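PDB 3PGV: haloacid dehalogenase-like hydrolase from Klebsiella pneumoniae subsp. pneumoniae, which probably acts as a magnesium-dependent phosphatase of the Cof family within the haloacid dehalogenase superfamily, here with calcium bound at its metal site. Local coordinates for residues A[180-192]-A[195-209]. Residues are numbered along the deposited sequence; the frame is centred on the assembly and turned at random.
Sequences EQAMNARWGDRVN and FSTLTCLEVMAGGVS
Val191 and Asn192 open the edge strand of a beta hairpin whose second strand, 200-205, they pair with antiparallel, while helix 173-187 packs over one face of this cap-domain sheet of the Cof-type hydrolase. On that face Met183, a selenomethionine, and Leu201 meet tip to tip: methyl CE lies 3.6 Å from Leu201 CD2. The bend at chi3 (-59°) also brings Met183 CE against Val203 CG2, a fit that suits a long, flexible apolar chain. The other branch of Val203, CG1, crosses the CB and CG1 of Val191, so each branch of this beta-branched residue has its own partner.

Glu180 uses its two ends differently. Its CB rests on the Leu201 methyls, whereas the extended chain carries the carboxylate to the edge of the Phe195 ring, OE1 standing 3.3 Å from CE2 with the two planes 88° apart. Leu201 CD1 covers one face of that ring. Oxygen OE2 forms a salt bridge with Arg256, which probably favours the charged form of this buried acid, and a water links it to Phe195 N.

Asn192 and Met204 exchange two nearly straight backbone hydrogen bonds, and CE of Met204, also a selenomethionine, curls back to 3.6 Å from Asn192 O. Gly206, in the type II turn 205-208, leaves room for the Asp189 carbonyl, whose O approaches Gly206 CA at 3.1 Å. A chi1 of 171° carries the Asn192 amide to the turn's far end, where ND2 donates a bent bond to Val208 O at 2.7 Å, in the carbonyl plane but with the acceptor tilted from the amide plane.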
# COMPACT_ATOMS: atom_id res chain seq x y z
N GLU A 180 13.10 0.79 -12.85
CA GLU A 180 12.20 -0.33 -12.56
C GLU A 180 12.69 -1.60 -13.27
O GLU A 180 12.82 -2.65 -12.63
CB GLU A 180 10.76 0.01 -13.00
CG GLU A 180 9.78 -1.12 -12.75
CD GLU A 180 8.37 -0.86 -13.25
OE1 GLU A 180 8.22 -0.15 -14.27
OE2 GLU A 180 7.43 -1.47 -12.70
N GLN A 181 13.03 -1.47 -14.58
CA GLN A 181 13.52 -2.58 -15.37
C GLN A 181 14.82 -3.13 -14.86
O GLN A 181 14.99 -4.34 -14.85
CB GLN A 181 13.67 -2.16 -16.86
CG GLN A 181 12.50 -2.56 -17.71
CD GLN A 181 12.46 -4.06 -17.97
OE1 GLN A 181 11.39 -4.68 -17.99
NE2 GLN A 181 13.62 -4.69 -18.15
N ALA A 182 15.79 -2.26 -14.54
CA ALA A 182 17.12 -2.71 -14.11
C ALA A 182 17.06 -3.49 -12.80
O ALA A 182 17.75 -4.49 -12.65
CB ALA A 182 18.06 -1.51 -13.97
N MSE A 183 16.20 -3.05 -11.86
CA MSE A 183 16.08 -3.71 -10.56
C MSE A 183 15.39 -5.05 -10.68
O MSE A 183 15.87 -6.01 -10.10
CB MSE A 183 15.38 -2.80 -9.54
CG MSE A 183 16.20 -1.53 -9.21
SE MSE A 183 15.45 -0.48 -7.80
CE MSE A 183 13.70 -0.11 -8.58
N ASN A 184 14.33 -5.14 -11.52
CA ASN A 184 13.66 -6.43 -11.79
C ASN A 184 14.62 -7.43 -12.42
O ASN A 184 14.66 -8.59 -12.00
CB ASN A 184 12.39 -6.24 -12.67
CG ASN A 184 11.20 -5.71 -11.89
OD1 ASN A 184 11.03 -5.98 -10.69
ND2 ASN A 184 10.28 -5.02 -12.58
N ALA A 185 15.44 -6.97 -13.37
CA ALA A 185 16.42 -7.85 -14.02
C ALA A 185 17.53 -8.25 -13.03
O ALA A 185 18.03 -9.37 -13.09
CB ALA A 185 17.01 -7.17 -15.25
N ARG A 186 17.92 -7.32 -12.13
CA ARG A 186 18.99 -7.54 -11.17
C ARG A 186 18.63 -8.58 -10.08
O ARG A 186 19.46 -9.43 -9.76
CB ARG A 186 19.42 -6.21 -10.53
CG ARG A 186 20.53 -6.35 -9.50
CD ARG A 186 21.07 -5.01 -9.10
NE ARG A 186 22.07 -5.16 -8.05
CZ ARG A 186 22.94 -4.22 -7.71
NH1 ARG A 186 22.96 -3.06 -8.36
NH2 ARG A 186 23.81 -4.43 -6.74
N TRP A 187 17.39 -8.54 -9.56
CA TRP A 187 17.01 -9.37 -8.42
C TRP A 187 15.92 -10.41 -8.64
O TRP A 187 15.80 -11.35 -7.83
CB TRP A 187 16.70 -8.50 -7.21
CG TRP A 187 17.92 -7.81 -6.66
CD1 TRP A 187 19.01 -8.41 -6.10
CD2 TRP A 187 18.12 -6.40 -6.55
NE1 TRP A 187 19.90 -7.45 -5.67
CE2 TRP A 187 19.37 -6.21 -5.90
CE3 TRP A 187 17.37 -5.27 -6.92
CZ2 TRP A 187 19.88 -4.93 -5.64
CZ3 TRP A 187 17.88 -4.01 -6.66
CH2 TRP A 187 19.13 -3.85 -6.05
N GLY A 188 15.10 -10.24 -9.68
CA GLY A 188 14.02 -11.18 -9.99
C GLY A 188 13.04 -11.40 -8.86
O GLY A 188 12.53 -10.44 -8.27
N ASP A 189 12.81 -12.69 -8.51
CA ASP A 189 11.91 -13.14 -7.42
C ASP A 189 12.23 -12.51 -6.06
O ASP A 189 11.38 -12.53 -5.17
CB ASP A 189 11.98 -14.68 -7.28
CG ASP A 189 11.27 -15.44 -8.36
OD1 ASP A 189 10.66 -14.78 -9.25
OD2 ASP A 189 11.28 -16.69 -8.32
N ARG A 190 13.50 -12.09 -5.84
CA ARG A 190 13.96 -11.58 -4.54
C ARG A 190 13.36 -10.21 -4.17
O ARG A 190 13.46 -9.79 -3.01
CB ARG A 190 15.48 -11.55 -4.48
CG ARG A 190 16.14 -12.90 -4.65
CD ARG A 190 17.62 -12.82 -4.36
NE ARG A 190 17.87 -12.53 -2.94
CZ ARG A 190 18.96 -11.92 -2.49
NH1 ARG A 190 19.88 -11.50 -3.34
NH2 ARG A 190 19.10 -11.68 -1.21
N VAL A 191 12.77 -9.50 -5.15
CA VAL A 191 12.16 -8.19 -4.90
C VAL A 191 10.76 -8.12 -5.50
O VAL A 191 10.45 -8.82 -6.46
CB VAL A 191 13.04 -6.99 -5.43
CG1 VAL A 191 14.34 -6.86 -4.64
CG2 VAL A 191 13.32 -7.10 -6.94
N ASN A 192 9.94 -7.23 -4.96
CA ASN A 192 8.71 -6.82 -5.57
C ASN A 192 8.83 -5.33 -5.87
O ASN A 192 8.89 -4.51 -4.93
CB ASN A 192 7.50 -7.08 -4.68
CG ASN A 192 6.21 -6.46 -5.23
OD1 ASN A 192 6.06 -6.23 -6.45
ND2 ASN A 192 5.28 -6.14 -4.35
N PHE A 195 5.34 0.71 -8.79
CA PHE A 195 5.02 2.13 -8.67
C PHE A 195 3.80 2.28 -7.76
O PHE A 195 2.92 1.42 -7.78
CB PHE A 195 4.68 2.73 -10.06
CG PHE A 195 5.86 3.13 -10.91
CD1 PHE A 195 6.43 4.39 -10.79
CD2 PHE A 195 6.34 2.28 -11.90
CE1 PHE A 195 7.49 4.77 -11.60
CE2 PHE A 195 7.40 2.66 -12.70
CZ PHE A 195 7.97 3.90 -12.55
N SER A 196 3.72 3.36 -7.00
CA SER A 196 2.49 3.72 -6.30
C SER A 196 1.88 4.89 -7.09
O SER A 196 1.03 4.66 -7.95
CB SER A 196 2.76 4.10 -4.84
OG SER A 196 3.78 5.08 -4.73
N THR A 197 2.50 6.08 -7.00
CA THR A 197 2.18 7.18 -7.89
C THR A 197 3.14 7.10 -9.08
O THR A 197 4.01 6.23 -9.09
CB THR A 197 2.31 8.53 -7.16
OG1 THR A 197 3.68 8.75 -6.80
CG2 THR A 197 1.41 8.62 -5.92
N LEU A 198 3.02 7.99 -10.07
CA LEU A 198 3.94 8.00 -11.21
C LEU A 198 5.35 8.42 -10.77
O LEU A 198 6.33 8.14 -11.48
CB LEU A 198 3.46 8.99 -12.32
CG LEU A 198 2.21 8.59 -13.12
CD1 LEU A 198 2.02 9.55 -14.28
CD2 LEU A 198 2.33 7.20 -13.66
N THR A 199 5.44 9.12 -9.64
CA THR A 199 6.68 9.72 -9.15
C THR A 199 7.30 8.95 -8.01
O THR A 199 8.27 9.43 -7.41
CB THR A 199 6.41 11.17 -8.72
OG1 THR A 199 5.38 11.16 -7.73
CG2 THR A 199 6.01 12.07 -9.90
N CYS A 200 6.74 7.78 -7.67
CA CYS A 200 7.24 6.99 -6.55
C CYS A 200 7.38 5.52 -6.91
O CYS A 200 6.37 4.83 -7.06
CB CYS A 200 6.37 7.19 -5.32
SG CYS A 200 7.01 6.42 -3.83
N LEU A 201 8.62 5.06 -7.11
CA LEU A 201 8.93 3.67 -7.47
C LEU A 201 9.37 2.93 -6.22
O LEU A 201 10.38 3.29 -5.62
CB LEU A 201 10.03 3.63 -8.54
CG LEU A 201 10.43 2.24 -9.07
CD1 LEU A 201 9.21 1.50 -9.65
CD2 LEU A 201 11.53 2.35 -10.09
N GLU A 202 8.58 1.92 -5.79
CA GLU A 202 8.79 1.24 -4.51
C GLU A 202 9.35 -0.15 -4.65
O GLU A 202 9.05 -0.86 -5.62
CB GLU A 202 7.49 1.22 -3.69
CG GLU A 202 6.78 2.57 -3.71
CD GLU A 202 5.75 2.79 -2.62
OE1 GLU A 202 5.68 1.96 -1.69
OE2 GLU A 202 5.11 3.85 -2.64
N VAL A 203 10.16 -0.57 -3.65
CA VAL A 203 10.75 -1.91 -3.63
C VAL A 203 10.50 -2.58 -2.31
O VAL A 203 10.92 -2.06 -1.27
CB VAL A 203 12.27 -1.91 -4.00
CG1 VAL A 203 12.79 -3.34 -4.14
CG2 VAL A 203 12.53 -1.12 -5.28
N MSE A 204 9.82 -3.73 -2.34
CA MSE A 204 9.60 -4.56 -1.16
C MSE A 204 10.26 -5.91 -1.40
O MSE A 204 10.69 -6.20 -2.52
CB MSE A 204 8.08 -4.77 -0.91
CG MSE A 204 7.38 -3.56 -0.28
SE MSE A 204 7.24 -2.02 -1.45
CE MSE A 204 6.31 -2.85 -3.03
N ALA A 205 10.34 -6.77 -0.36
CA ALA A 205 10.92 -8.12 -0.51
C ALA A 205 10.07 -8.94 -1.44
O ALA A 205 8.87 -8.69 -1.55
CB ALA A 205 11.00 -8.81 0.85
N GLY A 206 10.68 -9.90 -2.12
CA GLY A 206 9.95 -10.82 -2.98
C GLY A 206 8.95 -11.62 -2.18
O GLY A 206 9.26 -12.08 -1.07
N GLY A 207 7.73 -11.68 -2.67
CA GLY A 207 6.65 -12.36 -1.97
C GLY A 207 5.89 -11.42 -1.05
O GLY A 207 4.95 -11.84 -0.38
N VAL A 208 6.27 -10.17 -1.03
CA VAL A 208 5.59 -9.16 -0.24
C VAL A 208 4.79 -8.24 -1.17
O VAL A 208 5.35 -7.67 -2.10
CB VAL A 208 6.58 -8.36 0.63
CG1 VAL A 208 5.90 -7.15 1.29
CG2 VAL A 208 7.24 -9.25 1.67
N SER A 209 3.47 -8.15 -0.94
CA SER A 209 2.57 -7.25 -1.67
C SER A 209 1.30 -7.12 -0.86
O SER A 209 1.10 -7.89 0.09
CB SER A 209 2.25 -7.79 -3.07
OG SER A 209 1.31 -8.85 -3.02
O HOH W 1 4.81 -1.11 -11.29